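Local coordinates for protein putative oxidoreductase (Bacteroides fragilis NCTC 9343, PDB 3FHL) that probably acts as a nucleotide-dependent oxidoreductase of the Gfo/Idh/MocA family, pairing a Rossmann NAD-binding domain with a C-terminal alpha/beta domain, at residues I5-G17 against L60-T73. Sequence-based numbering, arbitrary orientation.
Sequences IIKTGLAAFGMSG and LTEDPEIDLIVVNT
With CG of N72 set between its own backbone N and carbonyl carbon (chi1 65°), the amide reaches over to A12 in the loop after strand 6-10, while D67, its CG turned beside its backbone N (chi1 -60°), brings OD2 to K7 N near the start of that strand. The two side chains bracket the central parallel pair of the Rossmann fold, strands 6-10 and 68-71, whose axes approach to 4.7 Å. Between them the backbone bonds follow in turn: L68 N to K7 O, G9 N to L68 O, V70 N to G9 O at 2.9 Å, and A11 N to V70 O. At the D67 end, K7 N gives a nearly straight bond (169°) to OD2 on its anti side, 2.9 Å long, and K7 O also accepts from D67 N, besides L68 N, so the aspartate closes the pairing just before the strand proper. K7 lies alongside E65, its CD 3.3 Å from E65 O; NZ pairs with E32 and shares a water with E65 OE2.

T8, L10, L68 and V70 line one face, covered partly by helix 309-320, and L10 CD1 meets V70 CG1 at 3.8 Å. On the other face G9 has no side chain, and L60 CD1 comes down to 3.8 Å from G9 C. Beyond the strand, the turn into helix 15-27, where Rossmann enzymes usually hold the dinucleotide pyrophosphate, rests on N72: OD1 lies 2.9 Å from A12 N, and ND2 donates to A12 O at 3.1 Å from above the carbonyl plane.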
loop_
_atom_site.group_PDB
_atom_site.type_symbol
_atom_site.label_atom_id
_atom_site.label_comp_id
_atom_site.label_asym_id
_atom_site.label_seq_id
_atom_site.Cartn_x
_atom_site.Cartn_y
_atom_site.Cartn_z
ATOM N N ILE C 5 24.325 -39.398 8.801
ATOM C CA ILE C 5 23.969 -38.944 7.450
ATOM C C ILE C 5 22.548 -39.373 7.050
ATOM O O ILE C 5 22.194 -40.553 7.113
ATOM C CB ILE C 5 25.047 -39.334 6.391
ATOM C CG1 ILE C 5 26.276 -38.434 6.553
ATOM C CG2 ILE C 5 24.513 -39.220 4.955
ATOM C CD1 ILE C 5 27.540 -38.965 5.888
ATOM N N ILE C 6 21.740 -38.386 6.668
ATOM C CA ILE C 6 20.351 -38.605 6.263
ATOM C C ILE C 6 20.293 -39.046 4.799
ATOM O O ILE C 6 20.617 -38.270 3.895
ATOM C CB ILE C 6 19.497 -37.330 6.522
ATOM C CG1 ILE C 6 19.557 -36.966 8.007
ATOM C CG2 ILE C 6 18.043 -37.552 6.106
ATOM C CD1 ILE C 6 19.302 -35.491 8.324
ATOM N N LYS C 7 19.907 -40.304 4.572
ATOM C CA LYS C 7 19.802 -40.835 3.214
ATOM C C LYS C 7 18.492 -40.371 2.597
ATOM O O LYS C 7 17.418 -40.701 3.092
ATOM C CB LYS C 7 19.875 -42.368 3.198
ATOM C CG LYS C 7 21.241 -42.926 2.845
ATOM C CD LYS C 7 21.184 -44.454 2.659
ATOM C CE LYS C 7 22.566 -45.072 2.575
ATOM N NZ LYS C 7 23.163 -44.996 1.214
ATOM N N THR C 8 18.593 -39.618 1.506
ATOM C CA THR C 8 17.434 -38.913 0.969
ATOM C C THR C 8 17.029 -39.379 -0.419
ATOM O O THR C 8 17.881 -39.547 -1.309
ATOM C CB THR C 8 17.670 -37.385 0.961
ATOM O OG1 THR C 8 18.165 -36.980 2.241
ATOM C CG2 THR C 8 16.375 -36.618 0.653
ATOM N N GLY C 9 15.721 -39.589 -0.574
ATOM C CA GLY C 9 15.100 -39.855 -1.866
ATOM C C GLY C 9 14.350 -38.630 -2.388
ATOM O O GLY C 9 13.534 -38.040 -1.679
ATOM N N LEU C 10 14.633 -38.254 -3.628
ATOM C CA LEU C 10 13.990 -37.103 -4.269
ATOM C C LEU C 10 12.946 -37.611 -5.260
ATOM O O LEU C 10 13.273 -38.371 -6.173
ATOM C CB LEU C 10 15.047 -36.225 -4.957
ATOM C CG LEU C 10 14.629 -34.887 -5.603
ATOM C CD1 LEU C 10 13.901 -33.973 -4.616
ATOM C CD2 LEU C 10 15.829 -34.177 -6.235
ATOM N N ALA C 11 11.693 -37.191 -5.072
ATOM C CA ALA C 11 10.557 -37.751 -5.822
ATOM C C ALA C 11 10.464 -37.318 -7.289
ATOM O O ALA C 11 9.789 -37.975 -8.074
ATOM C CB ALA C 11 9.245 -37.469 -5.099
ATOM N N ALA C 12 11.142 -36.232 -7.662
ATOM C CA ALA C 12 11.126 -35.755 -9.058
ATOM C C ALA C 12 12.358 -34.928 -9.424
ATOM O O ALA C 12 12.913 -34.204 -8.588
ATOM C CB ALA C 12 9.837 -34.960 -9.347
ATOM N N PHE C 13 12.790 -35.037 -10.674
ATOM C CA PHE C 13 13.879 -34.199 -11.159
ATOM C C PHE C 13 13.383 -33.207 -12.225
ATOM O O PHE C 13 14.056 -32.954 -13.230
ATOM C CB PHE C 13 15.042 -35.061 -11.665
ATOM C CG PHE C 13 16.383 -34.368 -11.630
ATOM C CD1 PHE C 13 16.968 -34.008 -10.417
ATOM C CD2 PHE C 13 17.076 -34.109 -12.814
ATOM C CE1 PHE C 13 18.221 -33.384 -10.382
ATOM C CE2 PHE C 13 18.320 -33.480 -12.795
ATOM C CZ PHE C 13 18.897 -33.120 -11.571
ATOM N N GLY C 14 12.202 -32.631 -11.984
ATOM C CA GLY C 14 11.710 -31.501 -12.774
ATOM C C GLY C 14 12.384 -30.229 -12.285
ATOM O O GLY C 14 13.424 -30.303 -11.615
ATOM N N MET C 15 11.808 -29.067 -12.607
ATOM C CA MET C 15 12.418 -27.782 -12.239
ATOM C C MET C 15 12.695 -27.678 -10.737
ATOM O O MET C 15 13.820 -27.374 -10.345
ATOM C CB MET C 15 11.570 -26.583 -12.700
ATOM C CG MET C 15 12.138 -25.182 -12.312
ATOM S SD MET C 15 11.898 -24.589 -10.590
ATOM C CE MET C 15 10.129 -24.749 -10.360
ATOM N N SER C 16 11.670 -27.914 -9.917
ATOM C CA SER C 16 11.810 -27.806 -8.463
ATOM C C SER C 16 12.942 -28.691 -7.935
ATOM O O SER C 16 13.720 -28.256 -7.085
ATOM C CB SER C 16 10.501 -28.139 -7.758
ATOM O OG SER C 16 10.219 -29.525 -7.834
ATOM N N GLY C 17 13.026 -29.916 -8.456
ATOM C CA GLY C 17 14.103 -30.854 -8.130
ATOM C C GLY C 17 15.473 -30.304 -8.450
ATOM O O GLY C 17 16.366 -30.337 -7.613
ATOM N N LEU C 60 11.216 -45.557 -3.719
ATOM C CA LEU C 60 11.699 -44.750 -2.604
ATOM C C LEU C 60 11.092 -45.230 -1.316
ATOM O O LEU C 60 11.803 -45.405 -0.329
ATOM C CB LEU C 60 11.363 -43.256 -2.767
ATOM C CG LEU C 60 11.992 -42.475 -3.909
ATOM C CD1 LEU C 60 11.660 -40.973 -3.748
ATOM C CD2 LEU C 60 13.474 -42.706 -3.953
ATOM N N THR C 61 9.774 -45.414 -1.311
ATOM C CA THR C 61 9.060 -45.736 -0.069
ATOM C C THR C 61 9.397 -47.141 0.443
ATOM O O THR C 61 9.338 -47.401 1.647
ATOM C CB THR C 61 7.523 -45.594 -0.201
ATOM O OG1 THR C 61 7.031 -46.473 -1.221
ATOM C CG2 THR C 61 7.137 -44.177 -0.562
ATOM N N GLU C 62 9.760 -48.031 -0.476
ATOM C CA GLU C 62 10.093 -49.404 -0.109
ATOM C C GLU C 62 11.572 -49.607 0.187
ATOM O O GLU C 62 11.980 -50.707 0.559
ATOM C CB GLU C 62 9.648 -50.371 -1.195
ATOM C CG GLU C 62 8.153 -50.632 -1.218
ATOM C CD GLU C 62 7.735 -51.533 -2.379
ATOM O OE1 GLU C 62 8.579 -51.819 -3.263
ATOM O OE2 GLU C 62 6.556 -51.947 -2.406
ATOM N N ASP C 63 12.368 -48.553 0.026
ATOM C CA ASP C 63 13.793 -48.629 0.284
ATOM C C ASP C 63 14.058 -48.557 1.787
ATOM O O ASP C 63 13.833 -47.515 2.401
ATOM C CB ASP C 63 14.519 -47.511 -0.472
ATOM C CG ASP C 63 16.032 -47.625 -0.401
ATOM O OD1 ASP C 63 16.581 -48.094 0.617
ATOM O OD2 ASP C 63 16.693 -47.224 -1.376
ATOM N N PRO C 64 14.574 -49.659 2.385
ATOM C CA PRO C 64 14.730 -49.730 3.848
ATOM C C PRO C 64 15.851 -48.852 4.400
ATOM O O PRO C 64 15.943 -48.673 5.614
ATOM C CB PRO C 64 15.067 -51.211 4.088
ATOM C CG PRO C 64 15.772 -51.619 2.851
ATOM C CD PRO C 64 15.047 -50.899 1.736
ATOM N N GLU C 65 16.692 -48.318 3.521
ATOM C CA GLU C 65 17.795 -47.461 3.939
ATOM C C GLU C 65 17.496 -45.956 3.795
ATOM O O GLU C 65 18.331 -45.134 4.152
ATOM C CB GLU C 65 19.079 -47.840 3.194
ATOM C CG GLU C 65 19.467 -49.322 3.358
ATOM C CD GLU C 65 20.782 -49.682 2.690
ATOM O OE1 GLU C 65 21.602 -50.362 3.341
ATOM O OE2 GLU C 65 21.003 -49.294 1.523
ATOM N N ILE C 66 16.321 -45.592 3.284
ATOM C CA ILE C 66 15.994 -44.158 3.133
ATOM C C ILE C 66 15.396 -43.576 4.421
ATOM O O ILE C 66 14.479 -44.152 4.999
ATOM C CB ILE C 66 15.135 -43.868 1.864
ATOM C CG1 ILE C 66 16.016 -43.958 0.611
ATOM C CG2 ILE C 66 14.482 -42.469 1.937
ATOM C CD1 ILE C 66 15.253 -43.908 -0.740
ATOM N N ASP C 67 15.965 -42.461 4.882
ATOM C CA ASP C 67 15.488 -41.764 6.081
ATOM C C ASP C 67 14.453 -40.703 5.725
ATOM O O ASP C 67 13.522 -40.449 6.493
ATOM C CB ASP C 67 16.665 -41.071 6.789
ATOM C CG ASP C 67 17.751 -42.047 7.230
ATOM O OD1 ASP C 67 17.425 -42.996 7.971
ATOM O OD2 ASP C 67 18.928 -41.855 6.851
ATOM N N LEU C 68 14.644 -40.072 4.567
ATOM C CA LEU C 68 13.873 -38.882 4.180
ATOM C C LEU C 68 13.468 -38.904 2.716
ATOM O O LEU C 68 14.288 -39.188 1.836
ATOM C CB LEU C 68 14.671 -37.601 4.486
ATOM C CG LEU C 68 14.100 -36.220 4.086
ATOM C CD1 LEU C 68 12.900 -35.864 4.934
ATOM C CD2 LEU C 68 15.163 -35.131 4.203
ATOM N N ILE C 69 12.197 -38.600 2.467
ATOM C CA ILE C 69 11.687 -38.462 1.111
ATOM C C ILE C 69 11.185 -37.030 0.887
ATOM O O ILE C 69 10.427 -36.495 1.690
ATOM C CB ILE C 69 10.576 -39.502 0.791
ATOM C CG1 ILE C 69 11.178 -40.914 0.732
ATOM C CG2 ILE C 69 9.884 -39.194 -0.555
ATOM C CD1 ILE C 69 10.142 -42.015 0.529
ATOM N N VAL C 70 11.649 -36.420 -0.201
ATOM C CA VAL C 70 11.197 -35.096 -0.621
ATOM C C VAL C 70 10.149 -35.265 -1.716
ATOM O O VAL C 70 10.468 -35.681 -2.843
ATOM C CB VAL C 70 12.378 -34.225 -1.111
ATOM C CG1 VAL C 70 11.884 -32.839 -1.580
ATOM C CG2 VAL C 70 13.417 -34.065 0.001
ATOM N N VAL C 71 8.900 -34.952 -1.372
ATOM C CA VAL C 71 7.759 -35.086 -2.292
ATOM C C VAL C 71 7.608 -33.788 -3.113
ATOM O O VAL C 71 7.066 -32.781 -2.635
ATOM C CB VAL C 71 6.458 -35.486 -1.518
ATOM C CG1 VAL C 71 5.216 -35.555 -2.428
ATOM C CG2 VAL C 71 6.654 -36.833 -0.820
ATOM N N ASN C 72 8.128 -33.814 -4.338
ATOM C CA ASN C 72 8.095 -32.640 -5.217
ATOM C C ASN C 72 7.574 -32.999 -6.613
ATOM O O ASN C 72 8.009 -32.446 -7.627
ATOM C CB ASN C 72 9.480 -31.996 -5.286
ATOM C CG ASN C 72 10.514 -32.898 -5.926
ATOM O OD1 ASN C 72 10.484 -34.114 -5.757
ATOM N ND2 ASN C 72 11.416 -32.309 -6.686
ATOM N N THR C 73 6.638 -33.944 -6.629
ATOM C CA THR C 73 5.991 -34.458 -7.836
ATOM C C THR C 73 4.825 -33.528 -8.254
ATOM O O THR C 73 4.568 -32.543 -7.550
ATOM C CB THR C 73 5.481 -35.890 -7.561
ATOM O OG1 THR C 73 4.878 -35.946 -6.263
ATOM C CG2 THR C 73 6.614 -36.884 -7.618
HETATM O O HOH W 1 23.009 -47.823 0.091
HETATM O O HOH W 2 10.574 -31.350 -9.713
HETATM O O HOH W 3 7.227 -29.765 -8.654
#